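Local coordinates for protein putative fimbriae assembly chaperone (Salmonella typhimurium, PDB 2CO7) that probably acts as a periplasmic chaperone of the PapD family, binding fimbrial subunits and helping them fold before they are assembled into fimbriae, at residues 130-133 and 134-137; 182-185 and 186-189. All blocks are in the same frame, centred on the assembly; numbering follows the deposited sequence.

Interaction 1 of 2, residues 130-133 and 134-137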
loop_
_atom_site.group_PDB
_atom_site.type_symbol
_atom_site.label_atom_id
_atom_site.label_comp_id
_atom_site.label_asym_id
_atom_site.label_seq_id
_atom_site.Cartn_x
_atom_site.Cartn_y
_atom_site.Cartn_z
ATOM N N PHE B 130 14.746 -2.811 -9.014
ATOM C CA PHE B 130 15.994 -3.376 -9.478
ATOM C C PHE B 130 16.600 -2.551 -10.621
ATOM O O PHE B 130 15.953 -2.378 -11.637
ATOM C CB PHE B 130 15.813 -4.847 -9.878
ATOM C CG PHE B 130 17.091 -5.504 -10.280
ATOM C CD1 PHE B 130 17.988 -5.959 -9.305
ATOM C CD2 PHE B 130 17.398 -5.686 -11.632
ATOM C CE1 PHE B 130 19.223 -6.618 -9.703
ATOM C CE2 PHE B 130 18.583 -6.326 -12.032
ATOM C CZ PHE B 130 19.501 -6.787 -11.060
ATOM N N ARG B 131 17.826 -2.073 -10.441
ATOM C CA ARG B 131 18.502 -1.226 -11.433
ATOM C C ARG B 131 19.770 -1.927 -11.973
ATOM O O ARG B 131 20.827 -2.035 -11.269
ATOM C CB ARG B 131 18.819 0.148 -10.822
ATOM C CG ARG B 131 19.363 1.175 -11.855
ATOM C CD ARG B 131 19.509 2.518 -11.243
ATOM N NE ARG B 131 18.197 3.008 -10.776
ATOM C CZ ARG B 131 18.023 4.018 -9.940
ATOM N NH1 ARG B 131 19.075 4.701 -9.453
ATOM N NH2 ARG B 131 16.791 4.348 -9.589
ATOM N N PRO B 132 19.671 -2.424 -13.218
ATOM C CA PRO B 132 20.819 -3.013 -13.904
ATOM C C PRO B 132 22.002 -2.048 -13.889
ATOM O O PRO B 132 21.814 -0.830 -13.875
ATOM C CB PRO B 132 20.297 -3.256 -15.325
ATOM C CG PRO B 132 18.814 -3.441 -15.123
ATOM C CD PRO B 132 18.451 -2.475 -14.058
ATOM N N ASP B 133 23.210 -2.602 -13.894
ATOM C CA ASP B 133 24.415 -1.787 -13.781
ATOM C C ASP B 133 24.585 -0.860 -14.998
ATOM O O ASP B 133 25.115 0.245 -14.878
ATOM C CB ASP B 133 25.626 -2.706 -13.589
ATOM C CG ASP B 133 26.818 -1.998 -12.937
ATOM O OD1 ASP B 133 27.906 -1.963 -13.563
ATOM O OD2 ASP B 133 26.656 -1.464 -11.821
ATOM N N ALA B 134 24.100 -1.291 -16.153
ATOM C CA ALA B 134 24.162 -0.472 -17.372
ATOM C C ALA B 134 23.071 0.587 -17.471
ATOM O O ALA B 134 23.055 1.379 -18.426
ATOM C CB ALA B 134 24.171 -1.363 -18.624
ATOM N N VAL B 135 22.170 0.627 -16.482
ATOM C CA VAL B 135 21.194 1.699 -16.388
ATOM C C VAL B 135 21.780 2.776 -15.478
ATOM O O VAL B 135 21.717 2.657 -14.257
ATOM C CB VAL B 135 19.819 1.179 -15.886
ATOM C CG1 VAL B 135 18.769 2.318 -15.727
ATOM C CG2 VAL B 135 19.279 0.122 -16.870
ATOM N N LYS B 136 22.334 3.825 -16.088
ATOM C CA LYS B 136 23.143 4.807 -15.336
ATOM C C LYS B 136 22.371 6.005 -14.854
ATOM O O LYS B 136 21.344 6.364 -15.408
ATOM C CB LYS B 136 24.329 5.274 -16.183
ATOM C CG LYS B 136 25.155 4.139 -16.774
ATOM C CD LYS B 136 25.918 3.348 -15.747
ATOM C CE LYS B 136 26.996 2.518 -16.441
ATOM N NZ LYS B 136 27.565 1.449 -15.566
ATOM N N GLY B 137 22.884 6.624 -13.799
ATOM C CA GLY B 137 22.230 7.786 -13.215
ATOM C C GLY B 137 20.925 7.425 -12.513
ATOM O O GLY B 137 20.718 6.282 -12.070
HETATM O O HOH W 1 22.056 4.525 -10.552
#

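Interaction 2 of 2, residues 182-185 and 186-189. With SO4 (sulfate ion), chain D.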
loop_
_atom_site.group_PDB
_atom_site.type_symbol
_atom_site.label_atom_id
_atom_site.label_comp_id
_atom_site.label_asym_id
_atom_site.label_seq_id
_atom_site.Cartn_x
_atom_site.Cartn_y
_atom_site.Cartn_z
ATOM N N TYR B 182 2.367 5.211 -11.170
ATOM C CA TYR B 182 3.780 5.232 -11.567
ATOM C C TYR B 182 3.889 4.774 -13.022
ATOM O O TYR B 182 3.080 3.976 -13.466
ATOM C CB TYR B 182 4.633 4.364 -10.658
ATOM C CG TYR B 182 4.367 2.881 -10.688
ATOM C CD1 TYR B 182 3.582 2.267 -9.685
ATOM C CD2 TYR B 182 4.960 2.074 -11.670
ATOM C CE1 TYR B 182 3.376 0.885 -9.692
ATOM C CE2 TYR B 182 4.765 0.689 -11.696
ATOM C CZ TYR B 182 4.001 0.099 -10.705
ATOM O OH TYR B 182 3.881 -1.273 -10.795
ATOM N N VAL B 183 4.810 5.369 -13.757
ATOM C CA VAL B 183 5.002 5.080 -15.171
ATOM C C VAL B 183 6.223 4.162 -15.346
ATOM O O VAL B 183 7.348 4.567 -15.061
ATOM C CB VAL B 183 5.216 6.367 -15.998
ATOM C CG1 VAL B 183 4.996 6.066 -17.448
ATOM C CG2 VAL B 183 4.253 7.476 -15.524
ATOM N N PRO B 184 5.995 2.916 -15.793
ATOM C CA PRO B 184 7.143 2.018 -16.004
ATOM C C PRO B 184 8.115 2.471 -17.094
ATOM O O PRO B 184 7.801 3.375 -17.920
ATOM C CB PRO B 184 6.466 0.661 -16.334
ATOM C CG PRO B 184 5.091 0.785 -15.639
ATOM C CD PRO B 184 4.730 2.218 -16.075
ATOM N N PRO B 185 9.301 1.810 -17.152
ATOM C CA PRO B 185 10.237 2.101 -18.216
ATOM C C PRO B 185 9.601 1.978 -19.611
ATOM O O PRO B 185 8.777 1.097 -19.833
ATOM C CB PRO B 185 11.308 1.011 -18.033
ATOM C CG PRO B 185 11.274 0.726 -16.548
ATOM C CD PRO B 185 9.781 0.754 -16.254
ATOM N N PHE B 186 9.969 2.860 -20.551
ATOM C CA PHE B 186 9.541 2.708 -21.949
ATOM C C PHE B 186 8.022 2.455 -22.061
ATOM O O PHE B 186 7.555 1.557 -22.769
ATOM C CB PHE B 186 10.354 1.592 -22.637
ATOM C CG PHE B 186 11.856 1.761 -22.518
ATOM C CD1 PHE B 186 12.483 2.890 -23.055
ATOM C CD2 PHE B 186 12.639 0.808 -21.882
ATOM C CE1 PHE B 186 13.875 3.051 -22.960
ATOM C CE2 PHE B 186 14.062 0.962 -21.796
ATOM C CZ PHE B 186 14.662 2.070 -22.309
ATOM N N ALA B 187 7.263 3.227 -21.304
ATOM C CA ALA B 187 5.842 2.958 -21.119
ATOM C C ALA B 187 5.112 4.282 -21.037
ATOM O O ALA B 187 5.735 5.307 -20.832
ATOM C CB ALA B 187 5.613 2.117 -19.861
ATOM N N ASP B 188 3.782 4.247 -21.230
ATOM C CA ASP B 188 2.928 5.421 -21.102
ATOM C C ASP B 188 1.831 5.157 -20.089
ATOM O O ASP B 188 1.458 3.994 -19.862
ATOM C CB ASP B 188 2.252 5.720 -22.426
ATOM C CG ASP B 188 3.201 5.644 -23.575
ATOM O OD1 ASP B 188 4.282 6.233 -23.434
ATOM O OD2 ASP B 188 2.891 4.947 -24.581
ATOM N N LYS B 189 1.285 6.240 -19.536
ATOM C CA LYS B 189 0.073 6.218 -18.720
ATOM C C LYS B 189 -0.879 7.294 -19.206
ATOM O O LYS B 189 -0.447 8.379 -19.598
ATOM C CB LYS B 189 0.376 6.465 -17.227
ATOM C CG LYS B 189 1.142 5.338 -16.555
ATOM C CD LYS B 189 0.278 4.090 -16.450
ATOM C CE LYS B 189 0.872 3.073 -15.528
ATOM N NZ LYS B 189 -0.168 2.030 -15.149
HETATM S S SO4 D . 1.844 5.051 -7.425
HETATM O O1 SO4 D . 0.894 5.643 -6.465
HETATM O O2 SO4 D . 2.536 3.930 -6.802
HETATM O O3 SO4 D . 1.028 4.630 -8.561
HETATM O O4 SO4 D . 2.767 6.065 -7.964
#

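Interaction 1 of 2, residues 130-133 and 134-137
Pro132 and Val135 close a type I beta turn: Val135 N donates to Pro132 O at 3.0 Å, with an N-H...O angle of 153°. The donor lies well above the carbonyl plane of Pro132. The two side chains run side by side on the same flank of the turn. Val135 CG2 rests against the proline ring, 3.9 Å from Pro132 CB and about as far from CG and CD. CG2 sits beside the backbone N of Val135, because CG1 takes the place anti to it (chi1 178°).

On the exposed outer corner, Lys136 curls back over the turn. Its chain bends at chi2 (-68°), and Lys136 NZ donates to Asp133 O at 2.8 Å. NZ approaches from above that carbonyl's plane. The carboxylate adds a long salt bridge, with Asp133 OD1 4.0 Å from Lys136 NZ.

Arg131 crosses Val135 at about a right angle. Arg131 CG lies 3.7 Å from Val135 O, and the chain then bends at chi3. A water in the plane of the guanidinium, at its edge, accepts from Arg131 NH1 at 3.2 Å. The same water donates to Gly137 O at 2.7 Å, so it links the Arg131 side chain to the backbone of Gly137. The guanidinium is also held by salt bridges from NE to Glu90 and from NH2 to Asp208, which probably limit its rotation. Phe163 touches both Arg131 and Val135.

This is a type I turn at the end of strand 116-131, in the linker between the two immunoglobulin-like domains of a PapD-type chaperone.

Interaction 2 of 2, residues 182-185 and 186-189
Val183 and Lys189 pass each other in opposite directions where the chain folds back on itself, with Val183 CG2 3.9 Å from Lys189 CG. This is the tightly packed part. Val183 is buried, and Val183 CG1 lies 3.5 Å from Ala187 O. The Ala187 methyl points into the loop. Ala187 CB lies 3.9 Å from Pro184 CD and 3.2 Å from Pro184 O. That carbonyl accepts a hydrogen bond from the Asn159 side chain. Lys189 bends at chi2 (-68°) and crosses the Pro184 ring at about a right angle. Lys189 CE comes within 3.2 Å of Tyr182 O, and its NZ forms a salt bridge with Glu181.

The bend and the start of the loop are looser. At the bend, exposed Phe186 has positive phi (49°). Its ring lies obliquely near Pro185, with Phe186 CD2 4.1 Å from Pro185 CB. At the start, the Tyr182 side chain sets off away from the strand. A sulfate, probably from the crystallisation liquor, binds here: sulfate O3 accepts from Tyr182 N at 3.0 Å. The ion lies at the edge of the tyrosine ring, 3.5 Å from Tyr182 CD1 to sulfate O2, and is also hydrogen-bonded to Lys127 of another protein chain.

Phe186 and Ala187 both face Asn159. They form a G1 beta bulge where the loop enters strand 187-191, outermost in its sheet within this chain, in the immunoglobulin-like C-terminal domain of this chaperone family.

Overall arrangement
The two contacts come in series along the chain. Interaction 1 begins in the last two residues of strand 116-131, part of the large N-terminal sheet, and runs on towards helix 139-142. Interaction 2 comes later, in the loop that enters strand 187-191, which within this chain is outermost in the sheet of 147-151, 154-159 and 187-191. Interaction 1 is at the passage between the domains, interaction 2 in the C-terminal domain, and no strand pairing joins them. The centres of interactions 1 and 2 are about 17 Å apart and their nearest atoms about 7 Å, so they do not touch. Phe186 also touches Arg89, so the 182-189 loop reaches the N-terminal side of the two-domain chaperone.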